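Local coordinates for centrosomal protein of 104 kDa (Homo sapiens, PDB 5LPI), which is required for ciliogenesis and for structural integrity at the ciliary tip, this piece being its zinc finger array, at residues I14-R19 with K34-L39; Y72-A77 with K90-A95; N102-C107 with A126-N131. All coordinates share one frame; numbering follows the deposited sequence.

Contact 1. Residues I14-R19 with K34-L39; sequences IFCGER and KHCLML. With ZN (zinc ion), chain G.
The backbones of 14-19 and 34-39 draw nearest at Cys16 and Met38, with 5.8 Å between their CA atoms, where the chain makes a type I beta turn from Cys36 to Leu39; no hydrogen bond spans the two segments. Zinc joins them instead, 2.3 Å from Cys16 SG and the same from Cys36 SG, and Cys13 and His31 complete the tetrad. Each thiolate also receives an amide from its own segment: Glu18 N points at Cys16 SG over 3.6 Å, and Met38 N at Cys36 SG. Such bonds would be expected to ease the negative charge on the sulfurs. Beside the metal, Phe15 and Leu39 meet nearly at right angles. Methyl CD2 of Leu39 sits over one face of the Phe15 ring, 4.0 Å from its centroid and displaced toward the rim, a CH-pi contact, while Ile14 CG1 lies over the centre of the opposite face. Met38 packs on the backbone of 15-16: with CG anti to its carbonyl carbon (chi1 -58°), the chain brings CG to 3.7 Å from Cys16 CB and 3.5 Å from Phe15 O. Helix 115-123 packs against Met38 through Leu122 and Met123. A CxxC loop paired with a His from helix 27-35 and a Cys from the turn after it is the layout of a CCHC zinc finger, here the first of the array.

Contact 2. Residues Y72-A77 with K90-A95; sequences YRCSEA and KDCNPA. With ZN (zinc ion), chain E.
Arg73 grips the carbonyl of Cys92 side-on with two nitrogens: NE and NH2 both donate to Cys92 O, each over 3.0 Å. The oxygen lies close to the guanidinium plane, but the two donors meet the carbonyl differently, NH2 arriving nearly in line with C=O and NE standing well above the carbonyl plane. Two bonds on one acceptor fix the rotation of the guanidinium. The backbone of Arg73 is tied too: Ala95 N donates to Arg73 O over 2.9 Å in a fairly straight bond (161°). Zinc also bridges the segments through Cys74 SG and Cys92 SG, at 2.4 and 2.3 Å; Cys71 and His86 supply the other ligands.

Packing surrounds these bonds. Both faces of the Arg73 guanidinium are occupied: Pro94 CG lies over the centre of one, 3.7 Å from Arg73 CZ, and Lys90 O stands over the opposite face toward the rim, its angle too poor for a hydrogen bond. The side chain leaves the backbone with CG anti to N (chi1 -175°), which carries its aliphatic part alongside the metal ligand, CD lying 3.4 Å from Cys92 SG. Cys74 CB fits against Cys92 CB and against Asn93 O, which is 3.3 Å away and also takes a hydrogen bond from Arg103. Farther out, Ala95 CB rests on Cys74 O and the Ser75 side chain. A CxxC loop between antiparallel strands 68-70 and 77-79, followed by helix 83-89 and a last cysteine beyond it, makes this a CCHC zinc finger, the third along the chain.

Contact 3. Residues N102-C107 with A126-N131; sequences NRCPLC and AGCTMN. With ZN (zinc ion), chain H.
The fourth CCHC zinc finger of the array closes here, its CxxC loop, which leaves strand 102-103, meeting the loop beyond helix 115-123 that carries the last cysteine. Three of the four zinc ligands lie in the two segments: Cys104 SG and Cys128 SG are 2.3 Å from the metal and Cys107 SG is 2.4 Å from it, with His121 of the helix as the fourth. Backbone amides donate to the thiolates of Cys104 and Cys128. Cys107 N donates to Cys104 SG over 3.6 Å, with a weak bond from Leu106 N beside it, and Met130 N reaches Cys128 SG over 3.4 Å. This N-H...S pattern, familiar from zinc-binding knuckles, would be expected to offset part of the negative charge on the sulfurs.

Outside the metal the contact is apolar and has no hydrogen bond across it. Leu106 and Met130 pack CB against CB at 3.9 Å. Beyond CB the leucine sends CD1 alongside the backbone at Met130 O and Asn131 CA, and Ile51, and Leu54 of helix 54-60, also touch it. Met130 turns the other way: CG, anti to the carbonyl carbon (chi1 -66°), passes 3.8 Å from Cys107 CB, and bends at the next two torsions lead the thioether off from the contact. Asn131 ND2 bonds to Leu37 O and to Leu122 O of helix 115-123.

How the contacts relate
All three contacts close a zinc finger by bringing a CxxC loop against the cysteine beyond a helix, yet their surroundings differ. Contact 1 is buried, contact 3 partly so, and both join their segments by the metal and by van der Waals packing, without a hydrogen bond across. Contact 2, at the surface and on the opposite side of the chain's centre from contact 1, adds direct hydrogen bonds. Contact 3 touches both others: Asn131 links it to contact 1, while Arg103 forms a salt bridge with Glu76 of contact 2. Contacts 1 and 2 stay about 15 Å apart at their nearest atoms.

Contact 1. Residues I14-R19 with K34-L39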
# COMPACT_ATOMS: atom_id res chain seq x y z
N ILE A 14 7.98 -11.54 -2.42
CA ILE A 14 7.36 -11.14 -3.67
C ILE A 14 6.87 -9.69 -3.67
O ILE A 14 6.55 -9.16 -4.74
CB ILE A 14 6.18 -12.06 -4.02
CG1 ILE A 14 5.08 -11.93 -2.97
CG2 ILE A 14 6.64 -13.51 -4.11
CD1 ILE A 14 3.81 -12.63 -3.36
N PHE A 15 6.82 -9.04 -2.51
CA PHE A 15 6.33 -7.66 -2.47
C PHE A 15 7.42 -6.65 -2.76
O PHE A 15 7.25 -5.78 -3.61
CB PHE A 15 5.68 -7.38 -1.12
CG PHE A 15 4.59 -8.33 -0.81
CD1 PHE A 15 3.41 -8.29 -1.52
CD2 PHE A 15 4.76 -9.32 0.15
CE1 PHE A 15 2.40 -9.19 -1.27
CE2 PHE A 15 3.76 -10.22 0.41
CZ PHE A 15 2.57 -10.16 -0.30
N CYS A 16 8.55 -6.74 -2.06
CA CYS A 16 9.63 -5.81 -2.32
C CYS A 16 10.74 -6.40 -3.18
O CYS A 16 11.65 -5.66 -3.59
CB CYS A 16 10.22 -5.30 -1.00
SG CYS A 16 11.19 -6.51 -0.09
N GLY A 17 10.68 -7.70 -3.48
CA GLY A 17 11.67 -8.32 -4.33
C GLY A 17 12.93 -8.80 -3.63
O GLY A 17 13.69 -9.57 -4.22
N GLU A 18 13.16 -8.38 -2.39
CA GLU A 18 14.39 -8.74 -1.69
C GLU A 18 14.51 -10.25 -1.57
O GLU A 18 13.52 -10.97 -1.38
CB GLU A 18 14.42 -8.12 -0.29
CG GLU A 18 14.92 -6.69 -0.24
CD GLU A 18 15.12 -6.20 1.19
OE1 GLU A 18 15.25 -7.05 2.10
OE2 GLU A 18 15.15 -4.97 1.39
N ARG A 19 15.74 -10.74 -1.67
CA ARG A 19 16.08 -12.12 -1.39
C ARG A 19 17.06 -12.15 -0.22
O ARG A 19 17.90 -11.26 -0.09
CB ARG A 19 16.71 -12.80 -2.62
CG ARG A 19 15.71 -13.22 -3.68
CD ARG A 19 16.41 -13.85 -4.90
NE ARG A 19 15.47 -14.06 -6.00
CZ ARG A 19 14.66 -15.10 -6.10
NH1 ARG A 19 14.67 -16.04 -5.17
NH2 ARG A 19 13.83 -15.21 -7.13
N LYS A 34 7.16 -6.51 10.19
CA LYS A 34 7.97 -5.41 10.70
C LYS A 34 8.75 -4.62 9.66
O LYS A 34 8.94 -3.42 9.86
CB LYS A 34 8.98 -5.93 11.73
CG LYS A 34 8.31 -6.37 13.04
CD LYS A 34 9.34 -6.76 14.08
CE LYS A 34 8.60 -7.08 15.41
NZ LYS A 34 9.53 -7.26 16.56
N HIS A 35 9.21 -5.23 8.58
CA HIS A 35 10.31 -4.63 7.82
C HIS A 35 10.00 -4.28 6.37
O HIS A 35 10.52 -3.28 5.89
CB HIS A 35 11.52 -5.57 7.84
CG HIS A 35 12.00 -5.87 9.22
ND1 HIS A 35 12.48 -4.90 10.06
CD2 HIS A 35 12.04 -7.03 9.92
CE1 HIS A 35 12.82 -5.45 11.22
NE2 HIS A 35 12.56 -6.74 11.16
N CYS A 36 9.19 -5.07 5.66
CA CYS A 36 9.01 -4.85 4.23
C CYS A 36 8.50 -3.44 3.93
O CYS A 36 7.44 -3.04 4.42
CB CYS A 36 8.05 -5.88 3.64
SG CYS A 36 7.86 -5.76 1.82
N LEU A 37 9.23 -2.70 3.09
CA LEU A 37 8.86 -1.31 2.79
C LEU A 37 7.59 -1.21 1.96
O LEU A 37 6.99 -0.13 1.91
CB LEU A 37 10.01 -0.60 2.05
CG LEU A 37 11.31 -0.46 2.85
CD1 LEU A 37 12.39 0.20 2.01
CD2 LEU A 37 11.08 0.33 4.12
N MET A 38 7.16 -2.28 1.31
CA MET A 38 5.97 -2.23 0.47
C MET A 38 4.69 -2.52 1.24
O MET A 38 3.58 -2.37 0.69
CB MET A 38 6.10 -3.23 -0.68
CG MET A 38 7.33 -2.98 -1.56
SD MET A 38 7.23 -1.40 -2.45
CE MET A 38 5.71 -1.69 -3.37
N LEU A 39 4.80 -2.91 2.50
CA LEU A 39 3.66 -3.29 3.30
C LEU A 39 3.52 -2.35 4.49
O LEU A 39 4.45 -1.64 4.87
CB LEU A 39 3.80 -4.74 3.80
CG LEU A 39 4.21 -5.78 2.77
CD1 LEU A 39 4.42 -7.15 3.45
CD2 LEU A 39 3.17 -5.90 1.64
ZN ZN G . 9.53 -7.32 1.33

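Contact 2. Residues Y72-A77 with K90-A95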
# COMPACT_ATOMS: atom_id res chain seq x y z
N TYR A 72 -15.27 10.33 -3.51
CA TYR A 72 -15.26 10.27 -4.96
C TYR A 72 -14.28 11.27 -5.58
O TYR A 72 -13.96 11.14 -6.76
CB TYR A 72 -16.68 10.50 -5.50
CG TYR A 72 -17.66 9.43 -5.05
CD1 TYR A 72 -17.22 8.17 -4.65
CD2 TYR A 72 -19.03 9.68 -5.04
CE1 TYR A 72 -18.12 7.19 -4.24
CE2 TYR A 72 -19.94 8.71 -4.63
CZ TYR A 72 -19.47 7.47 -4.24
OH TYR A 72 -20.37 6.51 -3.83
N ARG A 73 -13.78 12.24 -4.80
CA ARG A 73 -12.78 13.17 -5.33
C ARG A 73 -11.39 12.54 -5.33
O ARG A 73 -10.74 12.44 -6.38
CB ARG A 73 -12.80 14.48 -4.53
CG ARG A 73 -11.87 15.58 -5.06
CD ARG A 73 -12.02 16.84 -4.20
NE ARG A 73 -10.79 17.64 -4.09
CZ ARG A 73 -10.54 18.72 -4.81
NH1 ARG A 73 -11.42 19.15 -5.70
NH2 ARG A 73 -9.41 19.40 -4.63
N CYS A 74 -10.92 12.10 -4.16
CA CYS A 74 -9.57 11.57 -4.07
C CYS A 74 -9.49 10.05 -4.15
O CYS A 74 -8.39 9.52 -4.23
CB CYS A 74 -8.90 12.03 -2.77
SG CYS A 74 -9.76 11.49 -1.28
N SER A 75 -10.63 9.35 -4.14
CA SER A 75 -10.73 7.89 -4.21
C SER A 75 -10.27 7.19 -2.94
O SER A 75 -10.26 5.95 -2.90
CB SER A 75 -9.94 7.30 -5.40
OG SER A 75 -8.55 7.27 -5.11
N GLU A 76 -9.90 7.93 -1.90
CA GLU A 76 -9.40 7.33 -0.67
C GLU A 76 -10.55 7.00 0.28
O GLU A 76 -11.67 7.51 0.16
CB GLU A 76 -8.39 8.26 0.00
CG GLU A 76 -7.15 8.52 -0.85
CD GLU A 76 -6.11 9.40 -0.17
OE1 GLU A 76 -6.27 9.71 1.04
OE2 GLU A 76 -5.14 9.80 -0.85
N ALA A 77 -10.26 6.11 1.23
CA ALA A 77 -11.17 5.82 2.32
C ALA A 77 -11.09 6.90 3.39
O ALA A 77 -10.00 7.33 3.78
CB ALA A 77 -10.85 4.46 2.95
N LYS A 90 -13.21 19.99 0.33
CA LYS A 90 -12.58 19.91 -0.99
C LYS A 90 -11.07 20.18 -0.94
O LYS A 90 -10.51 20.84 -1.81
CB LYS A 90 -13.25 20.87 -1.98
CG LYS A 90 -14.63 20.46 -2.43
CD LYS A 90 -15.21 21.48 -3.39
CE LYS A 90 -16.72 21.32 -3.53
NZ LYS A 90 -17.33 22.33 -4.44
N ASP A 91 -10.41 19.67 0.10
CA ASP A 91 -8.98 19.90 0.26
C ASP A 91 -8.13 18.71 -0.16
O ASP A 91 -6.90 18.85 -0.20
CB ASP A 91 -8.66 20.26 1.71
CG ASP A 91 -9.20 21.62 2.10
OD1 ASP A 91 -9.24 22.51 1.23
OD2 ASP A 91 -9.59 21.79 3.28
N CYS A 92 -8.73 17.57 -0.46
CA CYS A 92 -7.97 16.39 -0.84
C CYS A 92 -7.45 16.52 -2.27
O CYS A 92 -7.95 17.31 -3.08
CB CYS A 92 -8.84 15.13 -0.72
SG CYS A 92 -10.35 15.19 -1.72
N ASN A 93 -6.41 15.74 -2.57
CA ASN A 93 -5.82 15.77 -3.91
C ASN A 93 -6.65 14.90 -4.85
O ASN A 93 -6.80 13.70 -4.61
CB ASN A 93 -4.38 15.27 -3.87
CG ASN A 93 -3.72 15.30 -5.25
OD1 ASN A 93 -4.17 16.00 -6.17
ND2 ASN A 93 -2.66 14.52 -5.41
N PRO A 94 -7.19 15.45 -5.94
CA PRO A 94 -8.06 14.65 -6.81
C PRO A 94 -7.34 13.45 -7.40
O PRO A 94 -6.13 13.47 -7.64
CB PRO A 94 -8.48 15.65 -7.90
CG PRO A 94 -8.35 16.99 -7.25
CD PRO A 94 -7.15 16.87 -6.35
N ALA A 95 -8.10 12.38 -7.62
CA ALA A 95 -7.56 11.15 -8.18
C ALA A 95 -7.64 11.17 -9.70
O ALA A 95 -8.37 11.97 -10.30
CB ALA A 95 -8.31 9.94 -7.63
ZN ZN E . -11.23 13.30 -0.81

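Contact 3. Residues N102-C107 with A126-N131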
# COMPACT_ATOMS: atom_id res chain seq x y z
N ASN A 102 -0.64 5.66 -10.52
CA ASN A 102 -0.68 5.17 -9.14
C ASN A 102 -1.04 6.30 -8.18
O ASN A 102 -0.67 7.46 -8.38
CB ASN A 102 0.67 4.62 -8.71
CG ASN A 102 1.03 3.35 -9.40
OD1 ASN A 102 0.16 2.62 -9.88
ND2 ASN A 102 2.33 3.06 -9.46
N ARG A 103 -1.71 5.93 -7.10
CA ARG A 103 -2.09 6.87 -6.05
C ARG A 103 -1.57 6.35 -4.72
O ARG A 103 -1.99 5.27 -4.27
CB ARG A 103 -3.61 7.06 -5.99
CG ARG A 103 -4.11 7.72 -4.72
CD ARG A 103 -3.50 9.11 -4.54
NE ARG A 103 -4.26 9.93 -3.59
CZ ARG A 103 -4.93 11.03 -3.92
NH1 ARG A 103 -4.95 11.46 -5.18
NH2 ARG A 103 -5.57 11.71 -2.98
N CYS A 104 -0.67 7.10 -4.09
CA CYS A 104 -0.15 6.70 -2.79
C CYS A 104 -1.16 7.07 -1.71
O CYS A 104 -1.49 8.25 -1.57
CB CYS A 104 1.18 7.36 -2.46
SG CYS A 104 1.85 6.73 -0.90
N PRO A 105 -1.67 6.11 -0.94
CA PRO A 105 -2.59 6.45 0.15
C PRO A 105 -1.89 7.03 1.37
O PRO A 105 -2.58 7.50 2.29
CB PRO A 105 -3.23 5.10 0.48
CG PRO A 105 -2.06 4.12 0.30
CD PRO A 105 -1.33 4.67 -0.95
N LEU A 106 -0.56 7.00 1.42
CA LEU A 106 0.15 7.54 2.59
C LEU A 106 0.47 9.02 2.43
O LEU A 106 0.30 9.80 3.37
CB LEU A 106 1.45 6.75 2.82
CG LEU A 106 1.30 5.23 2.96
CD1 LEU A 106 2.66 4.60 3.22
CD2 LEU A 106 0.29 4.87 4.08
N CYS A 107 0.94 9.44 1.25
CA CYS A 107 1.27 10.84 1.02
C CYS A 107 0.32 11.51 0.03
O CYS A 107 0.46 12.71 -0.22
CB CYS A 107 2.72 10.98 0.54
SG CYS A 107 3.02 10.41 -1.17
N ALA A 126 14.54 9.60 -1.78
CA ALA A 126 13.74 10.81 -1.97
C ALA A 126 12.34 10.50 -2.49
O ALA A 126 11.71 11.34 -3.13
CB ALA A 126 14.44 11.80 -2.90
N GLY A 127 11.84 9.29 -2.21
CA GLY A 127 10.51 8.92 -2.63
C GLY A 127 9.47 9.32 -1.60
O GLY A 127 9.39 10.50 -1.23
N CYS A 128 8.69 8.35 -1.12
CA CYS A 128 7.59 8.64 -0.21
C CYS A 128 8.10 9.16 1.13
O CYS A 128 8.98 8.55 1.74
CB CYS A 128 6.73 7.39 0.01
SG CYS A 128 5.19 7.74 0.90
N THR A 129 7.55 10.28 1.58
CA THR A 129 7.91 10.85 2.86
C THR A 129 7.05 10.33 4.00
O THR A 129 7.30 10.68 5.16
CB THR A 129 7.79 12.37 2.82
OG1 THR A 129 6.40 12.70 2.76
CG2 THR A 129 8.47 12.91 1.58
N MET A 130 6.02 9.54 3.71
CA MET A 130 5.07 9.12 4.73
C MET A 130 5.12 7.62 4.98
O MET A 130 4.22 7.08 5.64
CB MET A 130 3.65 9.55 4.33
CG MET A 130 3.43 11.06 4.31
SD MET A 130 3.75 11.80 5.93
CE MET A 130 2.41 11.11 6.90
N ASN A 131 6.15 6.93 4.50
CA ASN A 131 6.30 5.49 4.71
C ASN A 131 7.08 5.27 6.00
O ASN A 131 8.31 5.41 6.03
CB ASN A 131 7.00 4.85 3.51
CG ASN A 131 7.05 3.34 3.60
OD1 ASN A 131 6.59 2.75 4.58
ND2 ASN A 131 7.61 2.71 2.57
ZN ZN H . 3.73 8.11 -0.82